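Local coordinates for protein dehydroquinate synthase (Thermus thermophilus, PDB 1UJN) that probably catalyses the conversion of 3-deoxy-D-arabino-heptulosonate 7-phosphate to 3-dehydroquinate with release of phosphate, using NAD and a divalent zinc or cobalt ion, at residues 271-274 with 275-278; 174-177 with 178-182; 33-37 with 38-42; 196-199 with 200-204. All coordinates share one frame; numbering follows the deposited sequence.

How the interactions relate
Interaction 2 is the most deeply buried of the four; interactions 1, 3 and 4 are partly buried, and interaction 3 lies on the other side of the chain's centre from interactions 1 and 2. Residues 174-181 form the last turns of helix 164-181, with Gly182 following, and link two neighbours: Phe175 packs on Pro273 and Leu277 of interaction 1, and Ala174 on Phe202 of interaction 4. Interactions 1 and 2 lie along helices of the C-terminal part, and interaction 4 is a beta turn leading into one; arginines line the outer side of interactions 1 and 4. Interaction 3 belongs instead to the sheet-bearing part, where a strand turns into a helix and an aspartate side chain takes a backbone N-H in the bend.

Interaction 1 (271-274 with 275-278); sequences LPPV and RRLL
Arg275 doubles back over Leu271, laying one face of its guanidinium on CB of that leucine, with NH2 3.4 Å from Leu271 CB. The chain reaches there because CG stands beside the backbone N (chi1 -65°) and the rest runs extended to NE; NH2 then ends in a salt bridge to Glu340. That is the tight part. On the buried side, Val274 CG1 and Leu278 CD1 touch lightly, side by side at 4.2 Å, while Leu271 and Leu278 rest on helix 247-264 and Leu277 on Phe175 of helix 164-181. The outer side is looser: Arg276, bent at chi3 (-68°), folds back so that one guanidinium face covers Pro272 O, with NH1 3.7 Å from that oxygen, and NH2 comes to 3.9 Å from Pro273 CG. Beneath the side chains runs a regular ladder, from Arg275 N to Leu271 O at 2.7 Å through to Leu278 N on Val274 O at 3.0 Å. Pro272 and Pro273, which have no backbone N-H to give, sit in the first turn, where none is needed. This is the amphipathic N-terminal turn of an alpha-helix, here helix 271-281 of the helical C-terminal part of dehydroquinate synthase.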
loop_
_atom_site.group_PDB
_atom_site.type_symbol
_atom_site.label_atom_id
_atom_site.label_comp_id
_atom_site.label_asym_id
_atom_site.label_seq_id
_atom_site.Cartn_x
_atom_site.Cartn_y
_atom_site.Cartn_z
ATOM N N LEU A 271 -1.573 24.954 33.067
ATOM C CA LEU A 271 -1.169 23.910 33.999
ATOM C C LEU A 271 -2.323 23.323 34.810
ATOM O O LEU A 271 -2.361 22.115 35.046
ATOM C CB LEU A 271 -0.081 24.433 34.942
ATOM C CG LEU A 271 1.349 24.516 34.389
ATOM C CD1 LEU A 271 1.871 23.113 34.126
ATOM C CD2 LEU A 271 1.381 25.347 33.119
ATOM N N PRO A 272 -3.278 24.163 35.252
ATOM C CA PRO A 272 -4.401 23.630 36.034
ATOM C C PRO A 272 -5.167 22.511 35.330
ATOM O O PRO A 272 -5.353 21.429 35.891
ATOM C CB PRO A 272 -5.265 24.869 36.282
ATOM C CG PRO A 272 -4.241 25.954 36.395
ATOM C CD PRO A 272 -3.309 25.637 35.235
ATOM N N PRO A 273 -5.618 22.750 34.086
ATOM C CA PRO A 273 -6.359 21.716 33.359
ATOM C C PRO A 273 -5.556 20.422 33.223
ATOM O O PRO A 273 -6.094 19.325 33.383
ATOM C CB PRO A 273 -6.625 22.369 32.003
ATOM C CG PRO A 273 -6.640 23.833 32.322
ATOM C CD PRO A 273 -5.485 23.968 33.268
ATOM N N VAL A 274 -4.265 20.558 32.931
ATOM C CA VAL A 274 -3.403 19.393 32.762
ATOM C C VAL A 274 -3.113 18.697 34.091
ATOM O O VAL A 274 -3.013 17.474 34.136
ATOM C CB VAL A 274 -2.073 19.779 32.071
ATOM C CG1 VAL A 274 -1.176 18.554 31.932
ATOM C CG2 VAL A 274 -2.363 20.369 30.694
ATOM N N ARG A 275 -2.975 19.462 35.172
ATOM C CA ARG A 275 -2.723 18.843 36.469
ATOM C C ARG A 275 -3.934 17.982 36.819
ATOM O O ARG A 275 -3.788 16.840 37.259
ATOM C CB ARG A 275 -2.503 19.895 37.559
ATOM C CG ARG A 275 -1.261 20.753 37.381
ATOM C CD ARG A 275 -0.846 21.385 38.709
ATOM N NE ARG A 275 0.190 22.400 38.548
ATOM C CZ ARG A 275 -0.051 23.681 38.281
ATOM N NH1 ARG A 275 -1.298 24.114 38.146
ATOM N NH2 ARG A 275 0.958 24.529 38.142
ATOM N N ARG A 276 -5.126 18.538 36.613
ATOM C CA ARG A 276 -6.368 17.817 36.880
ATOM C C ARG A 276 -6.374 16.508 36.104
ATOM O O ARG A 276 -6.676 15.447 36.653
ATOM C CB ARG A 276 -7.588 18.644 36.457
ATOM C CG ARG A 276 -8.202 19.489 37.558
ATOM C CD ARG A 276 -9.624 19.918 37.198
ATOM N NE ARG A 276 -9.679 20.860 36.082
ATOM C CZ ARG A 276 -9.210 22.106 36.124
ATOM N NH1 ARG A 276 -8.643 22.572 37.231
ATOM N NH2 ARG A 276 -9.314 22.890 35.060
ATOM N N LEU A 277 -6.047 16.599 34.818
ATOM C CA LEU A 277 -6.003 15.440 33.936
ATOM C C LEU A 277 -5.111 14.341 34.501
ATOM O O LEU A 277 -5.497 13.169 34.530
ATOM C CB LEU A 277 -5.479 15.848 32.555
ATOM C CG LEU A 277 -5.212 14.697 31.576
ATOM C CD1 LEU A 277 -6.534 14.073 31.158
ATOM C CD2 LEU A 277 -4.463 15.203 30.355
ATOM N N LEU A 278 -3.916 14.727 34.940
ATOM C CA LEU A 278 -2.945 13.784 35.491
ATOM C C LEU A 278 -3.367 13.123 36.798
ATOM O O LEU A 278 -3.043 11.961 37.036
ATOM C CB LEU A 278 -1.594 14.480 35.678
ATOM C CG LEU A 278 -0.878 14.843 34.370
ATOM C CD1 LEU A 278 0.309 15.754 34.657
ATOM C CD2 LEU A 278 -0.423 13.572 33.669
#

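Interaction 2 (174-177 with 178-182); sequences AFKH and GLIAG
Phe175 and Leu179, one helical turn apart, make the main apolar contact: Leu179 CD1 approaches the phenyl ring obliquely, 3.6 Å from Phe175 CE2. The ring is carried there by a CG lying opposite the backbone N (chi1 -177°), and Leu187 touches both side chains. A second, lighter apolar pair has Lys176 and Ile180 side by side, with CG of the lysine 4.2 Å from CD1 of the isoleucine. Backbone hydrogen bonds run along the same turns. Gly178 N reaches Ala174 O at 3.0 Å, Leu179 N meets Phe175 O at 3.1 Å, Ile180 N bonds to Lys176 O at 3.0 Å, and Ala181 N closes on His177 O at 2.8 Å. After Ala181 the chain leaves the helix at Gly182, whose phi is positive (88°). The polar side-chain ends turn to other parts of the chain: His177 ND1 is hydrogen-bonded to Ala206 O on helix 199-216. Charge enters through Lys176, whose NZ is gripped by a salt bridge to Glu173 and a hydrogen bond to Leu227 O. This buried last stretch of helix, with Glu173 just before Ala174, probably flanks the metal site, whose predicted ligands are Glu173, His231 and His247.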
loop_
_atom_site.group_PDB
_atom_site.type_symbol
_atom_site.label_atom_id
_atom_site.label_comp_id
_atom_site.label_asym_id
_atom_site.label_seq_id
_atom_site.Cartn_x
_atom_site.Cartn_y
_atom_site.Cartn_z
ATOM N N ALA A 174 -8.647 12.890 23.563
ATOM C CA ALA A 174 -9.777 13.797 23.376
ATOM C C ALA A 174 -9.414 15.140 24.015
ATOM O O ALA A 174 -9.679 16.210 23.458
ATOM C CB ALA A 174 -11.026 13.218 24.034
ATOM N N PHE A 175 -8.804 15.062 25.190
ATOM C CA PHE A 175 -8.368 16.233 25.941
ATOM C C PHE A 175 -7.415 17.031 25.058
ATOM O O PHE A 175 -7.480 18.258 24.993
ATOM C CB PHE A 175 -7.644 15.779 27.210
ATOM C CG PHE A 175 -7.206 16.904 28.102
ATOM C CD1 PHE A 175 -7.985 17.290 29.190
ATOM C CD2 PHE A 175 -6.013 17.575 27.859
ATOM C CE1 PHE A 175 -7.580 18.329 30.029
ATOM C CE2 PHE A 175 -5.597 18.617 28.693
ATOM C CZ PHE A 175 -6.384 18.993 29.779
ATOM N N LYS A 176 -6.521 16.315 24.385
ATOM C CA LYS A 176 -5.549 16.933 23.489
ATOM C C LYS A 176 -6.275 17.713 22.386
ATOM O O LYS A 176 -5.895 18.846 22.062
ATOM C CB LYS A 176 -4.663 15.855 22.872
ATOM C CG LYS A 176 -3.523 16.387 22.016
ATOM C CD LYS A 176 -2.847 15.255 21.251
ATOM C CE LYS A 176 -3.793 14.662 20.210
ATOM N NZ LYS A 176 -3.126 13.619 19.382
ATOM N N HIS A 177 -7.316 17.109 21.809
ATOM C CA HIS A 177 -8.092 17.781 20.763
ATOM C C HIS A 177 -8.712 19.053 21.334
ATOM O O HIS A 177 -8.872 20.053 20.627
ATOM C CB HIS A 177 -9.221 16.885 20.239
ATOM C CG HIS A 177 -8.749 15.659 19.525
ATOM N ND1 HIS A 177 -9.594 14.623 19.183
ATOM C CD2 HIS A 177 -7.517 15.298 19.094
ATOM C CE1 HIS A 177 -8.902 13.680 18.571
ATOM N NE2 HIS A 177 -7.640 14.063 18.505
ATOM N N GLY A 178 -9.071 18.998 22.614
ATOM C CA GLY A 178 -9.664 20.150 23.274
ATOM C C GLY A 178 -8.703 21.322 23.275
ATOM O O GLY A 178 -9.087 22.459 22.978
ATOM N N LEU A 179 -7.444 21.046 23.601
ATOM C CA LEU A 179 -6.424 22.085 23.628
ATOM C C LEU A 179 -6.145 22.603 22.217
ATOM O O LEU A 179 -5.919 23.798 22.017
ATOM C CB LEU A 179 -5.132 21.538 24.239
ATOM C CG LEU A 179 -5.183 21.146 25.717
ATOM C CD1 LEU A 179 -3.853 20.536 26.126
ATOM C CD2 LEU A 179 -5.494 22.374 26.565
ATOM N N ILE A 180 -6.164 21.701 21.241
ATOM C CA ILE A 180 -5.904 22.067 19.854
ATOM C C ILE A 180 -7.014 22.936 19.255
ATOM O O ILE A 180 -6.740 23.955 18.618
ATOM C CB ILE A 180 -5.729 20.812 18.974
ATOM C CG1 ILE A 180 -4.474 20.046 19.404
ATOM C CG2 ILE A 180 -5.615 21.209 17.511
ATOM C CD1 ILE A 180 -4.268 18.739 18.666
ATOM N N ALA A 181 -8.264 22.538 19.468
ATOM C CA ALA A 181 -9.402 23.276 18.925
ATOM C C ALA A 181 -9.859 24.449 19.791
ATOM O O ALA A 181 -10.479 25.391 19.291
ATOM C CB ALA A 181 -10.570 22.321 18.697
ATOM N N GLY A 182 -9.549 24.395 21.082
ATOM C CA GLY A 182 -9.977 25.450 21.982
ATOM C C GLY A 182 -11.364 25.105 22.496
ATOM O O GLY A 182 -12.134 25.978 22.896
#

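Interaction 3 (33-37 with 38-42); sequences LLFDR and RVEGF
Asp36 OD1 takes the backbone N-H of Arg38 at 2.7 Å, the shortest hydrogen bond between the two segments. The donor meets OD1 on its anti side, 33° out of the carboxylate plane, and the carboxylate gets there because CG lies opposite the backbone N of Asp36 (chi1 178°). The carbonyl of the same residue receives Val39 N at 2.8 Å from above its plane, so Asp36 grips two successive N-H groups, one by side chain and one by main chain. A longer bond joins Glu40 N to Arg37 O at 3.3 Å, again from well above the carbonyl plane. Next to this polar knot, Phe35 meets the aliphatic part of Glu40: ring atom CE1 is 3.7 Å from Glu40 CB, and the ring and carboxylate planes are turned 36° apart. Farther out, Gln44 NE2 holds Glu40 OE1, while Ala43, Leu55 and Val91 pack around the phenyl ring. Val39, at the N-cap position of helix 40-50, lies close to Thr118, a predicted NAD-binding residue. Asp36 thus forms an Asx turn that leads from strand 31-36 into helix 40-50, the first connection of a beta-alpha-beta unit in the nucleotide-binding part of the enzyme.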
loop_
_atom_site.group_PDB
_atom_site.type_symbol
_atom_site.label_atom_id
_atom_site.label_comp_id
_atom_site.label_asym_id
_atom_site.label_seq_id
_atom_site.Cartn_x
_atom_site.Cartn_y
_atom_site.Cartn_z
ATOM N N LEU A 33 -14.044 -11.351 8.754
ATOM C CA LEU A 33 -13.964 -10.499 9.930
ATOM C C LEU A 33 -12.777 -10.886 10.801
ATOM O O LEU A 33 -12.606 -12.048 11.160
ATOM C CB LEU A 33 -15.280 -10.582 10.729
ATOM C CG LEU A 33 -15.488 -9.639 11.926
ATOM C CD1 LEU A 33 -16.984 -9.491 12.202
ATOM C CD2 LEU A 33 -14.759 -10.181 13.157
ATOM N N LEU A 34 -11.952 -9.888 11.107
ATOM C CA LEU A 34 -10.764 -10.039 11.938
ATOM C C LEU A 34 -11.097 -9.374 13.278
ATOM O O LEU A 34 -11.611 -8.248 13.301
ATOM C CB LEU A 34 -9.591 -9.313 11.269
ATOM C CG LEU A 34 -8.203 -9.435 11.889
ATOM C CD1 LEU A 34 -7.720 -10.872 11.731
ATOM C CD2 LEU A 34 -7.236 -8.462 11.204
ATOM N N PHE A 35 -10.798 -10.041 14.391
ATOM C CA PHE A 35 -11.122 -9.472 15.697
ATOM C C PHE A 35 -10.122 -9.757 16.815
ATOM O O PHE A 35 -9.379 -10.731 16.769
ATOM C CB PHE A 35 -12.504 -9.971 16.143
ATOM C CG PHE A 35 -12.558 -11.456 16.425
ATOM C CD1 PHE A 35 -12.329 -11.947 17.709
ATOM C CD2 PHE A 35 -12.832 -12.361 15.403
ATOM C CE1 PHE A 35 -12.375 -13.318 17.974
ATOM C CE2 PHE A 35 -12.880 -13.736 15.655
ATOM C CZ PHE A 35 -12.652 -14.215 16.944
ATOM N N ASP A 36 -10.127 -8.879 17.816
ATOM C CA ASP A 36 -9.279 -9.008 18.996
ATOM C C ASP A 36 -10.012 -10.035 19.864
ATOM O O ASP A 36 -11.179 -9.842 20.174
ATOM C CB ASP A 36 -9.212 -7.659 19.725
ATOM C CG ASP A 36 -8.380 -7.711 20.997
ATOM O OD1 ASP A 36 -8.370 -8.760 21.671
ATOM O OD2 ASP A 36 -7.746 -6.688 21.331
ATOM N N ARG A 37 -9.342 -11.124 20.235
ATOM C CA ARG A 37 -9.967 -12.167 21.057
ATOM C C ARG A 37 -10.713 -11.590 22.256
ATOM O O ARG A 37 -11.701 -12.164 22.713
ATOM C CB ARG A 37 -8.915 -13.160 21.563
ATOM C CG ARG A 37 -8.127 -13.871 20.476
ATOM C CD ARG A 37 -7.037 -14.742 21.090
ATOM N NE ARG A 37 -6.151 -15.336 20.091
ATOM C CZ ARG A 37 -6.528 -16.229 19.182
ATOM N NH1 ARG A 37 -7.788 -16.644 19.136
ATOM N NH2 ARG A 37 -5.644 -16.710 18.319
ATOM N N ARG A 38 -10.232 -10.459 22.766
ATOM C CA ARG A 38 -10.850 -9.801 23.915
ATOM C C ARG A 38 -12.313 -9.437 23.719
ATOM O O ARG A 38 -13.067 -9.352 24.687
ATOM C CB ARG A 38 -10.097 -8.520 24.278
ATOM C CG ARG A 38 -8.948 -8.697 25.234
ATOM C CD ARG A 38 -8.553 -7.354 25.843
ATOM N NE ARG A 38 -9.662 -6.717 26.560
ATOM C CZ ARG A 38 -10.570 -5.911 26.008
ATOM N NH1 ARG A 38 -10.518 -5.622 24.716
ATOM N NH2 ARG A 38 -11.536 -5.391 26.755
ATOM N N VAL A 39 -12.713 -9.188 22.477
ATOM C CA VAL A 39 -14.096 -8.823 22.205
ATOM C C VAL A 39 -14.784 -9.783 21.244
ATOM O O VAL A 39 -15.583 -9.365 20.412
ATOM C CB VAL A 39 -14.200 -7.378 21.644
ATOM C CG1 VAL A 39 -13.838 -6.374 22.734
ATOM C CG2 VAL A 39 -13.277 -7.212 20.439
ATOM N N GLU A 40 -14.491 -11.072 21.379
ATOM C CA GLU A 40 -15.098 -12.066 20.507
ATOM C C GLU A 40 -16.621 -12.027 20.569
ATOM O O GLU A 40 -17.289 -12.199 19.549
ATOM C CB GLU A 40 -14.615 -13.476 20.855
ATOM C CG GLU A 40 -15.224 -14.534 19.935
ATOM C CD GLU A 40 -14.584 -15.898 20.073
ATOM O OE1 GLU A 40 -14.941 -16.794 19.276
ATOM O OE2 GLU A 40 -13.728 -16.076 20.967
ATOM N N GLY A 41 -17.166 -11.807 21.765
ATOM C CA GLY A 41 -18.611 -11.750 21.916
ATOM C C GLY A 41 -19.238 -10.764 20.948
ATOM O O GLY A 41 -20.166 -11.096 20.207
ATOM N N PHE A 42 -18.719 -9.541 20.946
ATOM C CA PHE A 42 -19.228 -8.504 20.064
ATOM C C PHE A 42 -18.895 -8.847 18.615
ATOM O O PHE A 42 -19.690 -8.598 17.710
ATOM C CB PHE A 42 -18.621 -7.145 20.445
ATOM C CG PHE A 42 -19.058 -6.015 19.556
ATOM C CD1 PHE A 42 -20.408 -5.767 19.338
ATOM C CD2 PHE A 42 -18.117 -5.195 18.939
ATOM C CE1 PHE A 42 -20.821 -4.718 18.514
ATOM C CE2 PHE A 42 -18.518 -4.143 18.116
ATOM C CZ PHE A 42 -19.872 -3.904 17.901
#

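Interaction 4 (196-199 with 200-204); sequences SPRL and EAFLA
Leu199 and Leu203 form the apolar heart of this contact, where a type I beta turn, Ser196 to Leu199, runs straight into the first turn of helix 199-216. The two leucines meet at an angle through their branches: Leu199 CG is 3.8 Å from Leu203 CD1, and CD1 of Leu199 is as near to CG of Leu203. Their first torsions differ, and that brings them together. Leu199 sends CG away from its own backbone N (chi1 -180°), along the helix toward the next turn, whereas Leu203 keeps CG beside its N (chi1 -72°) and reaches back. On another side of the helix Arg198 comes up to Phe202, its guanidinium plane nearly at right angles to the ring (84°), with NH1 4.0 Å from Phe202 CD1. The approach is oblique, and the arginine is held mainly by other partners: NE makes a salt bridge with Asp191 and NH2 a hydrogen bond to Lys188 O. Behind it the phenyl ring is buried against Leu171 and Ala174 of helix 164-181, so this corner joins two consecutive helices. Backbone bonds set the spacing, Phe202 N to Arg198 O at 3.1 Å and Leu203 N to Leu199 O at 2.8 Å. The first N-H groups of the helix are served partly by water. One water accepts from Glu200 N at 2.8 Å; a second donates to Pro197 O and accepts from Ala201 N, its oxygen 2.7 Å from that nitrogen.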
loop_
_atom_site.group_PDB
_atom_site.type_symbol
_atom_site.label_atom_id
_atom_site.label_comp_id
_atom_site.label_asym_id
_atom_site.label_seq_id
_atom_site.Cartn_x
_atom_site.Cartn_y
_atom_site.Cartn_z
ATOM N N SER A 196 -21.033 6.618 31.851
ATOM C CA SER A 196 -21.456 8.017 31.774
ATOM C C SER A 196 -22.442 8.244 30.635
ATOM O O SER A 196 -22.116 8.036 29.470
ATOM C CB SER A 196 -20.246 8.937 31.588
ATOM O OG SER A 196 -19.422 8.952 32.740
ATOM N N PRO A 197 -23.669 8.682 30.960
ATOM C CA PRO A 197 -24.667 8.921 29.913
ATOM C C PRO A 197 -24.266 10.014 28.924
ATOM O O PRO A 197 -24.784 10.069 27.812
ATOM C CB PRO A 197 -25.924 9.276 30.709
ATOM C CG PRO A 197 -25.372 9.906 31.948
ATOM C CD PRO A 197 -24.218 8.993 32.291
ATOM N N ARG A 198 -23.336 10.878 29.325
ATOM C CA ARG A 198 -22.891 11.957 28.450
ATOM C C ARG A 198 -21.669 11.550 27.620
ATOM O O ARG A 198 -21.142 12.347 26.842
ATOM C CB ARG A 198 -22.566 13.207 29.275
ATOM C CG ARG A 198 -21.218 13.186 29.981
ATOM C CD ARG A 198 -21.065 14.415 30.869
ATOM N NE ARG A 198 -19.699 14.610 31.348
ATOM C CZ ARG A 198 -18.720 15.148 30.628
ATOM N NH1 ARG A 198 -18.946 15.552 29.381
ATOM N NH2 ARG A 198 -17.515 15.292 31.157
ATOM N N LEU A 199 -21.230 10.304 27.778
ATOM C CA LEU A 199 -20.062 9.815 27.046
ATOM C C LEU A 199 -20.236 9.876 25.530
ATOM O O LEU A 199 -19.340 10.326 24.815
ATOM C CB LEU A 199 -19.731 8.377 27.457
ATOM C CG LEU A 199 -18.509 7.767 26.753
ATOM C CD1 LEU A 199 -17.269 8.576 27.088
ATOM C CD2 LEU A 199 -18.323 6.315 27.191
ATOM N N GLU A 200 -21.385 9.423 25.034
ATOM C CA GLU A 200 -21.627 9.436 23.592
ATOM C C GLU A 200 -21.364 10.808 22.973
ATOM O O GLU A 200 -20.633 10.921 21.990
ATOM C CB GLU A 200 -23.065 8.993 23.285
ATOM C CG GLU A 200 -23.499 9.255 21.852
ATOM C CD GLU A 200 -24.898 8.742 21.544
ATOM O OE1 GLU A 200 -25.580 9.355 20.697
ATOM O OE2 GLU A 200 -25.311 7.720 22.130
ATOM N N ALA A 201 -21.960 11.848 23.549
ATOM C CA ALA A 201 -21.782 13.205 23.038
ATOM C C ALA A 201 -20.328 13.667 23.149
ATOM O O ALA A 201 -19.825 14.384 22.275
ATOM C CB ALA A 201 -22.699 14.172 23.792
ATOM N N PHE A 202 -19.658 13.266 24.224
ATOM C CA PHE A 202 -18.264 13.644 24.430
ATOM C C PHE A 202 -17.384 13.019 23.344
ATOM O O PHE A 202 -16.556 13.697 22.736
ATOM C CB PHE A 202 -17.771 13.176 25.802
ATOM C CG PHE A 202 -16.338 13.542 26.085
ATOM C CD1 PHE A 202 -16.021 14.748 26.702
ATOM C CD2 PHE A 202 -15.304 12.696 25.694
ATOM C CE1 PHE A 202 -14.693 15.111 26.927
ATOM C CE2 PHE A 202 -13.972 13.049 25.912
ATOM C CZ PHE A 202 -13.665 14.258 26.528
ATOM N N LEU A 203 -17.560 11.724 23.106
ATOM C CA LEU A 203 -16.756 11.039 22.088
ATOM C C LEU A 203 -17.012 11.583 20.689
ATOM O O LEU A 203 -16.077 11.754 19.896
ATOM C CB LEU A 203 -17.007 9.527 22.138
ATOM C CG LEU A 203 -16.405 8.825 23.366
ATOM C CD1 LEU A 203 -16.798 7.360 23.379
ATOM C CD2 LEU A 203 -14.887 8.965 23.354
ATOM N N ALA A 204 -18.275 11.861 20.385
ATOM C CA ALA A 204 -18.629 12.408 19.078
ATOM C C ALA A 204 -17.962 13.764 18.915
ATOM O O ALA A 204 -17.483 14.107 17.834
ATOM C CB ALA A 204 -20.138 12.545 18.957
HETATM O O HOH W 1 -23.092 7.737 26.390
HETATM O O HOH W 2 -24.222 11.709 25.091
#